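Local coordinates for protein biphenyl 2,3-Dioxygenase Beta Subunit (Sphingobium yanoikuyae, PDB 2GBW) that probably serves as the structural beta subunit of a ring-hydroxylating dioxygenase that acts on biphenyl, and assembles with other copies of itself and with another protein chain, at residues M26-Q31 with K98-V103; E34-M39 with E77-V82; R140-R145 with F154-I159. All coordinates share one frame; numbering follows the deposited sequence. Where two conformers were deposited one is given.

Contact 1 (M26-Q31 with K98-V103); sequences MFQTGQ and KIRYFV
The side chains of Gln28 and Tyr101 slide past each other in opposite directions where the end of helix 10-28 rests on strand 98-112, part of the helix-on-curved-sheet packing of the NTF2-like fold. The Gln28 amide and the Tyr101 ring are nearly coplanar, 19° apart, with CG and OE1 of Gln28 at the ring edge. CG of Gln28 is anti to its carbonyl carbon (chi1 -69°) and the chain beyond is extended, which carries OE1 down to the strand backbone. There Gln28 OE1 accepts a nearly straight hydrogen bond from Tyr101 N at 2.9 Å, and Asn121 of the second subunit donates to the same oxygen. Arg100 crosses Gln28 at about a right angle and reaches Asp161 of that subunit through NH2, so this end of the contact is shared with the subunit interface. Phe27 crosses Tyr101 at about a right angle, the ring planes 40° apart. Phe27 CD2 sits over one face of the Tyr101 ring, and Phe27 CB is 3.5 Å from Tyr101 CE1; the Tyr101 hydroxyl is hydrogen-bonded to Phe173 O. A water joins the two backbones, donating to Gln28 O at 2.9 Å and accepting from Ile99 N at 3.1 Å.

Contact 2 (E34-M39 with E77-V82); sequences EWLQGM and ELKQRV
Leu36 is the main apolar link between the two helices, and its two methyls go to different residues. Leu36 CD1 lies 4.0 Å from Leu78 CD2, while Leu36 CD2 comes within 3.5 Å of Lys79 CA and also touches Lys79 CB, so one branch meets a side chain and the other presses on the helix backbone. A Leu36 CG held anti to the backbone N (chi1 -153°) sends the fork across toward the facing helix, and chi2 at 53° parts the methyls between Leu78 and Lys79. Cut back to an alanine, this position would probably lose one of the two groups touching Leu78 CD2 and uncover the backbone at Lys79, opening a gap between the helices.

The axes of segments 34-38 and 77-82 run antiparallel at 161° and approach to 10.8 Å; their parent helices, 32-38 and 75-84, form part of the helical layer of this NTF2-like subunit.

Trp35 adds further apolar contacts through its six-membered ring. Trp35 CH2 meets Leu78 CD2 obliquely at 4.1 Å, and Val82 CG2 lies at the ring edge, 4.2 Å from Trp35 CZ3. Phe173, near the C-terminus, packs against Trp35, Leu78 and Val82.

The polar part of the indole turns to another element of the fold: Trp35 NE1 donates to Glu23 of helix 10-28.

Contact 3 (R140-R145 with F154-I159); sequences REDKLR and FRRKLI
Strands 140-145 and 155-159 pair antiparallel at 174° as the two arms of a beta hairpin, and a classic beta bulge places both Phe154 and Arg155 opposite Lys143, whose O accepts from the N of each. The Phe154 ring is held between two side chains. CB of Lys143 makes a CH-pi contact 3.8 Å from the ring centroid, and over the opposite face the Arg145 guanidinium is stacked almost parallel at 14°, an off-centre cation-pi pair in which Arg145 NH2 comes 3.4 Å from Phe154 CG. Asp43 forms a salt bridge with that same NH2.

Asp142 and Arg156 lie side by side, and Arg156 grips the carboxylate side-on: NE donates to Asp142 OD1 at 2.8 Å and NH2 to Asp142 OD2 at 2.9 Å, both on the syn side and within the guanidinium plane. Tyr20 OH is also hydrogen-bonded to Asp142 OD2. With chi1 at 173° the Arg156 chain leaves opposite the backbone N, and a bend at chi3 turns the guanidinium back toward Asp142. Over one face of it lies the Arg140 guanidinium, with NH1 of Arg140 3.5 Å from Arg156 NH2. On the other face of the sheet, Glu141 and Lys157 lie side by side.

The stacked arginines share the terminal carboxylate of Cys174, and with Asp142 and Glu23 also close by, these anions probably offset the like charges and fix both guanidinium groups inside the fold.

Overall arrangement
All three contacts belong to one NTF2-like domain, their centres about 14 to 18 Å apart. Contact 2 is nested along the chain within the loop closed by contact 1, and contact 3 follows both. Contacts 1 and 3 reach the same mixed sheet, through strand 98-112 and through strands 132-147 and 150-160, while contact 2 pairs helices 32-38 and 75-84. Trp35 ties the three together: its ring meets Phe27 of contact 1 edge-to-face and lies against Arg156 of contact 3. Each contact also borders a neighbouring chain: contact 1 the second subunit, contact 2 the chain of another protein, and contact 3 the third subunit, where Ile159 packs on Lys98 of that subunit.

Contact 1 (M26-Q31 with K98-V103)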
loop_
_atom_site.group_PDB
_atom_site.type_symbol
_atom_site.label_atom_id
_atom_site.label_comp_id
_atom_site.label_asym_id
_atom_site.label_seq_id
_atom_site.Cartn_x
_atom_site.Cartn_y
_atom_site.Cartn_z
ATOM N N MET B 26 6.707 -29.834 0.185
ATOM C CA MET B 26 7.729 -29.948 1.117
ATOM C C MET B 26 8.179 -28.585 1.686
ATOM O O MET B 26 8.256 -28.479 2.898
ATOM C CB MET B 26 8.964 -30.587 0.475
ATOM C CG MET B 26 8.747 -31.960 -0.078
ATOM S SD MET B 26 8.601 -33.238 1.145
ATOM C CE MET B 26 6.829 -33.300 1.468
ATOM N N PHE B 27 8.232 -27.552 0.859
ATOM C CA PHE B 27 8.539 -26.206 1.331
ATOM C C PHE B 27 7.488 -25.673 2.300
ATOM O O PHE B 27 7.818 -25.102 3.330
ATOM C CB PHE B 27 8.650 -25.245 0.156
ATOM C CG PHE B 27 9.814 -25.509 -0.755
ATOM C CD1 PHE B 27 10.928 -26.180 -0.314
ATOM C CD2 PHE B 27 9.782 -25.073 -2.064
ATOM C CE1 PHE B 27 11.975 -26.403 -1.145
ATOM C CE2 PHE B 27 10.835 -25.291 -2.896
ATOM C CZ PHE B 27 11.933 -25.955 -2.436
ATOM N N GLN B 28 6.225 -25.845 1.936
ATOM C CA GLN B 28 5.083 -25.312 2.674
ATOM C C GLN B 28 4.894 -25.995 4.017
ATOM O O GLN B 28 4.321 -25.387 4.945
ATOM C CB GLN B 28 3.768 -25.367 1.868
ATOM C CG GLN B 28 3.762 -24.421 0.696
ATOM C CD GLN B 28 2.539 -24.463 -0.226
ATOM O OE1 GLN B 28 2.507 -23.757 -1.248
ATOM N NE2 GLN B 28 1.547 -25.261 0.124
ATOM N N THR B 29 5.410 -27.203 4.151
ATOM C CA THR B 29 5.255 -27.990 5.384
ATOM C C THR B 29 6.537 -28.067 6.194
ATOM O O THR B 29 6.571 -28.758 7.208
ATOM C CB THR B 29 4.724 -29.415 5.104
ATOM O OG1 THR B 29 5.568 -30.143 4.198
ATOM C CG2 THR B 29 3.295 -29.397 4.541
ATOM N N GLY B 30 7.592 -27.406 5.741
ATOM C CA GLY B 30 8.849 -27.383 6.439
ATOM C C GLY B 30 9.656 -28.658 6.385
ATOM O O GLY B 30 10.491 -28.860 7.251
ATOM N N GLN B 31 9.403 -29.518 5.387
ATOM C CA GLN B 31 10.165 -30.759 5.216
ATOM C C GLN B 31 11.446 -30.556 4.395
ATOM O O GLN B 31 11.678 -31.248 3.391
ATOM C CB GLN B 31 9.287 -31.868 4.592
ATOM C CG GLN B 31 8.041 -32.151 5.409
ATOM C CD GLN B 31 7.229 -33.249 4.885
ATOM O OE1 GLN B 31 7.636 -34.445 4.948
ATOM N NE2 GLN B 31 6.009 -32.908 4.407
ATOM N N LYS B 98 4.350 -18.325 7.410
ATOM C CA LYS B 98 3.598 -19.062 6.424
ATOM C C LYS B 98 4.091 -18.722 5.027
ATOM O O LYS B 98 4.468 -17.571 4.768
ATOM C CB LYS B 98 2.137 -18.677 6.558
ATOM C CG LYS B 98 1.512 -19.200 7.830
ATOM C CD LYS B 98 0.014 -19.408 7.642
ATOM C CE LYS B 98 -0.631 -20.335 8.738
ATOM N NZ LYS B 98 -2.166 -20.435 8.633
ATOM N N ILE B 99 4.118 -19.703 4.137
ATOM C CA ILE B 99 4.548 -19.407 2.775
ATOM C C ILE B 99 3.684 -20.259 1.845
ATOM O O ILE B 99 3.295 -21.390 2.203
ATOM C CB ILE B 99 6.043 -19.662 2.599
ATOM C CG1 ILE B 99 6.524 -19.208 1.207
ATOM C CG2 ILE B 99 6.402 -21.134 2.908
ATOM C CD1 ILE B 99 8.014 -19.029 1.139
ATOM N N ARG B 100 3.309 -19.696 0.722
ATOM C CA ARG B 100 2.521 -20.438 -0.258
ATOM C C ARG B 100 2.983 -20.134 -1.653
ATOM O O ARG B 100 3.152 -19.018 -2.021
ATOM C CB ARG B 100 1.023 -20.153 -0.121
ATOM C CG ARG B 100 0.127 -21.163 -0.784
ATOM C CD ARG B 100 -1.335 -21.178 -0.393
ATOM N NE ARG B 100 -1.551 -21.265 1.067
ATOM C CZ ARG B 100 -1.577 -22.399 1.764
ATOM N NH1 ARG B 100 -1.470 -23.614 1.180
ATOM N NH2 ARG B 100 -1.733 -22.333 3.072
ATOM N N TYR B 101 3.141 -21.175 -2.459
ATOM C CA TYR B 101 3.766 -21.044 -3.785
ATOM C C TYR B 101 2.788 -21.393 -4.912
ATOM O O TYR B 101 2.062 -22.399 -4.864
ATOM C CB TYR B 101 4.944 -22.044 -3.940
ATOM C CG TYR B 101 6.123 -21.917 -3.024
ATOM C CD1 TYR B 101 6.073 -22.382 -1.717
ATOM C CD2 TYR B 101 7.337 -21.456 -3.487
ATOM C CE1 TYR B 101 7.166 -22.291 -0.866
ATOM C CE2 TYR B 101 8.434 -21.353 -2.630
ATOM C CZ TYR B 101 8.349 -21.784 -1.342
ATOM O OH TYR B 101 9.455 -21.739 -0.528
ATOM N N PHE B 102 2.801 -20.551 -5.939
ATOM C CA PHE B 102 2.003 -20.712 -7.123
ATOM C C PHE B 102 2.922 -20.840 -8.326
ATOM O O PHE B 102 3.518 -19.869 -8.773
ATOM C CB PHE B 102 1.014 -19.568 -7.245
ATOM C CG PHE B 102 0.014 -19.524 -6.111
ATOM C CD1 PHE B 102 0.361 -18.936 -4.934
ATOM C CD2 PHE B 102 -1.287 -20.070 -6.251
ATOM C CE1 PHE B 102 -0.522 -18.904 -3.840
ATOM C CE2 PHE B 102 -2.200 -20.064 -5.145
ATOM C CZ PHE B 102 -1.821 -19.427 -3.958
ATOM N N VAL B 103 3.086 -22.081 -8.784
ATOM C CA VAL B 103 4.025 -22.404 -9.838
ATOM C C VAL B 103 3.228 -22.555 -11.114
ATOM O O VAL B 103 2.252 -23.300 -11.147
ATOM C CB VAL B 103 4.828 -23.692 -9.524
ATOM C CG1 VAL B 103 5.769 -24.075 -10.687
ATOM C CG2 VAL B 103 5.575 -23.552 -8.243
HETATM O O HOH W 1 3.852 -22.552 5.342
#

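Contact 2 (E34-M39 with E77-V82)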
loop_
_atom_site.group_PDB
_atom_site.type_symbol
_atom_site.label_atom_id
_atom_site.label_comp_id
_atom_site.label_asym_id
_atom_site.label_seq_id
_atom_site.Cartn_x
_atom_site.Cartn_y
_atom_site.Cartn_z
ATOM N N GLU B 34 14.021 -33.709 3.954
ATOM C CA GLU B 34 13.458 -34.605 2.972
ATOM C C GLU B 34 13.609 -34.062 1.551
ATOM O O GLU B 34 13.903 -34.802 0.627
ATOM C CB GLU B 34 12.000 -34.857 3.323
ATOM C CG GLU B 34 11.827 -35.650 4.610
ATOM C CD GLU B 34 11.526 -34.810 5.853
ATOM O OE1 GLU B 34 12.053 -33.684 6.005
ATOM O OE2 GLU B 34 10.758 -35.309 6.701
ATOM N N TRP B 35 13.428 -32.755 1.394
ATOM C CA TRP B 35 13.689 -32.077 0.131
ATOM C C TRP B 35 15.134 -32.230 -0.315
ATOM O O TRP B 35 15.409 -32.656 -1.427
ATOM C CB TRP B 35 13.318 -30.594 0.238
ATOM C CG TRP B 35 13.677 -29.777 -0.948
ATOM C CD1 TRP B 35 13.114 -29.839 -2.174
ATOM C CD2 TRP B 35 14.674 -28.756 -1.015
ATOM N NE1 TRP B 35 13.700 -28.935 -3.011
ATOM C CE2 TRP B 35 14.662 -28.252 -2.321
ATOM C CE3 TRP B 35 15.573 -28.216 -0.095
ATOM C CZ2 TRP B 35 15.509 -27.235 -2.732
ATOM C CZ3 TRP B 35 16.411 -27.212 -0.503
ATOM C CH2 TRP B 35 16.377 -26.730 -1.807
ATOM N N LEU B 36 16.056 -31.852 0.561
ATOM C CA LEU B 36 17.491 -31.946 0.242
ATOM C C LEU B 36 17.933 -33.355 -0.165
ATOM O O LEU B 36 18.735 -33.506 -1.089
ATOM C CB LEU B 36 18.319 -31.473 1.426
ATOM C CG LEU B 36 19.708 -30.895 1.152
ATOM C CD1 LEU B 36 19.643 -29.764 0.117
ATOM C CD2 LEU B 36 20.297 -30.451 2.463
ATOM N N GLN B 37 17.420 -34.364 0.539
ATOM C CA GLN B 37 17.754 -35.784 0.296
ATOM C C GLN B 37 17.185 -36.300 -1.002
ATOM O O GLN B 37 17.925 -36.775 -1.850
ATOM C CB GLN B 37 17.214 -36.662 1.431
ATOM C CG GLN B 37 17.736 -36.280 2.784
ATOM C CD GLN B 37 17.577 -37.374 3.843
ATOM O OE1 GLN B 37 17.477 -38.589 3.517
ATOM N NE2 GLN B 37 17.571 -36.954 5.127
ATOM N N GLY B 38 15.866 -36.161 -1.150
ATOM C CA GLY B 38 15.111 -36.729 -2.229
ATOM C C GLY B 38 14.901 -35.916 -3.494
ATOM O O GLY B 38 14.558 -36.514 -4.527
ATOM N N MET B 39 15.056 -34.585 -3.438
ATOM C CA MET B 39 14.767 -33.753 -4.603
ATOM C C MET B 39 15.957 -32.950 -5.136
ATOM O O MET B 39 15.867 -32.376 -6.214
ATOM C CB MET B 39 13.559 -32.851 -4.319
ATOM C CG MET B 39 12.336 -33.631 -3.811
ATOM S SD MET B 39 10.759 -32.735 -3.623
ATOM C CE MET B 39 10.846 -31.981 -1.999
ATOM N N GLU B 77 26.466 -26.079 1.374
ATOM C CA GLU B 77 25.999 -24.748 1.715
ATOM C C GLU B 77 24.468 -24.714 1.773
ATOM O O GLU B 77 23.902 -24.077 2.624
ATOM C CB GLU B 77 26.574 -23.749 0.716
ATOM C CG GLU B 77 28.071 -23.568 0.946
ATOM C CD GLU B 77 28.865 -23.125 -0.271
ATOM O OE1 GLU B 77 28.302 -23.104 -1.379
ATOM O OE2 GLU B 77 30.074 -22.778 -0.092
ATOM N N LEU B 78 23.792 -25.448 0.886
ATOM C CA LEU B 78 22.368 -25.649 1.027
ATOM C C LEU B 78 22.009 -26.381 2.342
ATOM O O LEU B 78 21.041 -26.032 3.001
ATOM C CB LEU B 78 21.827 -26.424 -0.190
ATOM C CG LEU B 78 20.606 -25.924 -0.911
ATOM C CD1 LEU B 78 20.568 -24.341 -1.091
ATOM C CD2 LEU B 78 20.474 -26.702 -2.239
ATOM N N LYS B 79 22.768 -27.426 2.694
ATOM C CA LYS B 79 22.541 -28.161 3.933
ATOM C C LYS B 79 22.600 -27.210 5.111
ATOM O O LYS B 79 21.772 -27.273 6.018
ATOM C CB LYS B 79 23.619 -29.246 4.094
ATOM C CG LYS B 79 23.326 -30.292 5.163
ATOM C CD LYS B 79 24.198 -31.538 4.920
ATOM C CE LYS B 79 23.444 -32.828 5.086
ATOM N NZ LYS B 79 23.263 -33.213 6.513
ATOM N N GLN B 80 23.595 -26.328 5.074
ATOM C CA GLN B 80 23.799 -25.317 6.124
ATOM C C GLN B 80 22.591 -24.405 6.204
ATOM O O GLN B 80 22.072 -24.162 7.275
ATOM C CB GLN B 80 25.095 -24.535 5.831
ATOM C CG GLN B 80 25.472 -23.466 6.812
ATOM C CD GLN B 80 26.342 -22.370 6.159
ATOM O OE1 GLN B 80 26.046 -21.209 6.298
ATOM N NE2 GLN B 80 27.353 -22.768 5.369
ATOM N N ARG B 81 22.131 -23.909 5.058
ATOM C CA ARG B 81 20.933 -23.077 5.051
ATOM C C ARG B 81 19.718 -23.807 5.610
ATOM O O ARG B 81 18.951 -23.237 6.322
ATOM C CB ARG B 81 20.641 -22.608 3.636
ATOM C CG ARG B 81 21.551 -21.448 3.184
ATOM C CD ARG B 81 21.232 -21.096 1.751
ATOM N NE ARG B 81 21.872 -19.860 1.271
ATOM C CZ ARG B 81 21.531 -18.630 1.684
ATOM N NH1 ARG B 81 20.566 -18.467 2.547
ATOM N NH2 ARG B 81 22.148 -17.568 1.187
ATOM N N VAL B 82 19.525 -25.064 5.210
ATOM C CA VAL B 82 18.372 -25.865 5.672
ATOM C C VAL B 82 18.313 -26.033 7.203
ATOM O O VAL B 82 17.251 -25.908 7.793
ATOM C CB VAL B 82 18.294 -27.208 4.923
ATOM C CG1 VAL B 82 17.556 -28.277 5.741
ATOM C CG2 VAL B 82 17.648 -26.946 3.528
#

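Contact 3 (R140-R145 with F154-I159)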
loop_
_atom_site.group_PDB
_atom_site.type_symbol
_atom_site.label_atom_id
_atom_site.label_comp_id
_atom_site.label_asym_id
_atom_site.label_seq_id
_atom_site.Cartn_x
_atom_site.Cartn_y
_atom_site.Cartn_z
ATOM N N ARG B 140 12.299 -19.340 -12.865
ATOM C CA ARG B 140 13.153 -20.400 -12.435
ATOM C C ARG B 140 13.636 -21.144 -13.697
ATOM O O ARG B 140 12.850 -21.448 -14.595
ATOM C CB ARG B 140 12.400 -21.343 -11.504
ATOM C CG ARG B 140 13.234 -22.552 -11.105
ATOM C CD ARG B 140 12.636 -23.313 -9.944
ATOM N NE ARG B 140 11.352 -23.919 -10.303
ATOM C CZ ARG B 140 10.564 -24.573 -9.463
ATOM N NH1 ARG B 140 10.929 -24.756 -8.218
ATOM N NH2 ARG B 140 9.410 -25.086 -9.895
ATOM N N GLU B 141 14.936 -21.406 -13.755
ATOM C CA GLU B 141 15.554 -22.134 -14.852
ATOM C C GLU B 141 16.305 -23.297 -14.191
ATOM O O GLU B 141 17.308 -23.061 -13.515
ATOM C CB GLU B 141 16.474 -21.224 -15.670
ATOM C CG GLU B 141 15.734 -20.061 -16.323
ATOM C CD GLU B 141 16.622 -19.014 -16.990
ATOM O OE1 GLU B 141 17.878 -19.109 -16.961
ATOM O OE2 GLU B 141 16.016 -18.071 -17.572
ATOM N N ASP B 142 15.774 -24.526 -14.347
ATOM C CA ASP B 142 16.370 -25.768 -13.761
ATOM C C ASP B 142 16.970 -26.641 -14.837
ATOM O O ASP B 142 16.474 -26.669 -15.969
ATOM C CB ASP B 142 15.307 -26.628 -13.049
ATOM C CG ASP B 142 14.816 -26.060 -11.714
ATOM O OD1 ASP B 142 15.462 -25.156 -11.119
ATOM O OD2 ASP B 142 13.769 -26.592 -11.224
ATOM N N LYS B 143 17.997 -27.404 -14.453
ATOM C CA LYS B 143 18.391 -28.637 -15.113
ATOM C C LYS B 143 18.053 -29.734 -14.127
ATOM O O LYS B 143 18.503 -29.694 -12.965
ATOM C CB LYS B 143 19.879 -28.690 -15.384
ATOM C CG LYS B 143 20.449 -27.556 -16.264
ATOM C CD LYS B 143 21.524 -28.093 -17.223
ATOM C CE LYS B 143 20.922 -28.900 -18.390
ATOM N NZ LYS B 143 21.803 -29.962 -18.997
ATOM N N LEU B 144 17.237 -30.683 -14.560
ATOM C CA LEU B 144 16.875 -31.848 -13.753
ATOM C C LEU B 144 17.424 -33.109 -14.381
ATOM O O LEU B 144 17.615 -33.175 -15.602
ATOM C CB LEU B 144 15.368 -32.015 -13.720
ATOM C CG LEU B 144 14.457 -30.866 -13.263
ATOM C CD1 LEU B 144 13.048 -31.388 -13.325
ATOM C CD2 LEU B 144 14.744 -30.368 -11.852
ATOM N N ARG B 145 17.664 -34.126 -13.565
ATOM C CA ARG B 145 17.853 -35.468 -14.121
ATOM C C ARG B 145 16.939 -36.448 -13.421
ATOM O O ARG B 145 16.505 -36.246 -12.291
ATOM C CB ARG B 145 19.294 -35.938 -14.002
ATOM C CG ARG B 145 19.786 -35.988 -12.566
ATOM C CD ARG B 145 21.111 -36.764 -12.463
ATOM N NE ARG B 145 22.219 -35.917 -12.892
ATOM C CZ ARG B 145 22.936 -35.110 -12.109
ATOM N NH1 ARG B 145 22.703 -35.018 -10.798
ATOM N NH2 ARG B 145 23.903 -34.378 -12.644
ATOM N N PHE B 154 19.875 -30.502 -10.369
ATOM C CA PHE B 154 21.311 -30.326 -10.246
ATOM C C PHE B 154 21.749 -28.933 -10.666
ATOM O O PHE B 154 22.868 -28.529 -10.376
ATOM C CB PHE B 154 22.122 -31.458 -10.921
ATOM C CG PHE B 154 22.053 -31.493 -12.452
ATOM C CD1 PHE B 154 21.012 -32.142 -13.092
ATOM C CD2 PHE B 154 23.026 -30.865 -13.232
ATOM C CE1 PHE B 154 20.926 -32.181 -14.479
ATOM C CE2 PHE B 154 22.943 -30.919 -14.670
ATOM C CZ PHE B 154 21.879 -31.563 -15.254
ATOM N N ARG B 155 20.864 -28.143 -11.275
ATOM C CA ARG B 155 21.168 -26.713 -11.453
ATOM C C ARG B 155 19.885 -25.955 -11.292
ATOM O O ARG B 155 18.874 -26.370 -11.831
ATOM C CB ARG B 155 21.718 -26.440 -12.865
ATOM C CG ARG B 155 23.066 -27.127 -13.202
ATOM C CD ARG B 155 24.154 -26.346 -12.489
ATOM N NE ARG B 155 25.523 -26.776 -12.781
ATOM C CZ ARG B 155 26.103 -27.879 -12.319
ATOM N NH1 ARG B 155 25.444 -28.732 -11.540
ATOM N NH2 ARG B 155 27.355 -28.154 -12.690
ATOM N N ARG B 156 19.907 -24.894 -10.482
ATOM C CA ARG B 156 18.721 -24.062 -10.268
ATOM C C ARG B 156 19.147 -22.636 -10.316
ATOM O O ARG B 156 19.972 -22.197 -9.506
ATOM C CB ARG B 156 18.027 -24.387 -8.956
ATOM C CG ARG B 156 16.852 -23.419 -8.571
ATOM C CD ARG B 156 15.896 -24.128 -7.645
ATOM N NE ARG B 156 15.102 -25.138 -8.303
ATOM C CZ ARG B 156 14.378 -26.056 -7.662
ATOM N NH1 ARG B 156 14.358 -26.062 -6.325
ATOM N NH2 ARG B 156 13.691 -26.971 -8.356
ATOM N N LYS B 157 18.597 -21.909 -11.278
ATOM C CA LYS B 157 18.822 -20.474 -11.377
ATOM C C LYS B 157 17.511 -19.771 -11.146
ATOM O O LYS B 157 16.522 -20.129 -11.800
ATOM C CB LYS B 157 19.406 -20.110 -12.745
ATOM C CG LYS B 157 19.868 -18.656 -12.854
ATOM C CD LYS B 157 20.506 -18.459 -14.230
ATOM C CE LYS B 157 20.963 -17.020 -14.430
ATOM N NZ LYS B 157 21.524 -16.970 -15.810
ATOM N N LEU B 158 17.517 -18.777 -10.232
ATOM C CA LEU B 158 16.324 -18.035 -9.802
ATOM C C LEU B 158 16.500 -16.585 -10.172
ATOM O O LEU B 158 17.481 -15.926 -9.741
ATOM C CB LEU B 158 16.102 -18.154 -8.285
ATOM C CG LEU B 158 15.866 -19.605 -7.774
ATOM C CD1 LEU B 158 16.003 -19.771 -6.252
ATOM C CD2 LEU B 158 14.499 -20.134 -8.299
ATOM N N ILE B 159 15.562 -16.068 -10.951
ATOM C CA ILE B 159 15.667 -14.741 -11.527
ATOM C C ILE B 159 14.578 -13.866 -10.909
ATOM O O ILE B 159 13.397 -14.026 -11.200
ATOM C CB ILE B 159 15.506 -14.791 -13.028
ATOM C CG1 ILE B 159 16.540 -15.788 -13.614
ATOM C CG2 ILE B 159 15.652 -13.363 -13.561
ATOM C CD1 ILE B 159 16.110 -16.383 -14.889
HETATM O O HOH W 2 19.346 -17.319 -17.738
#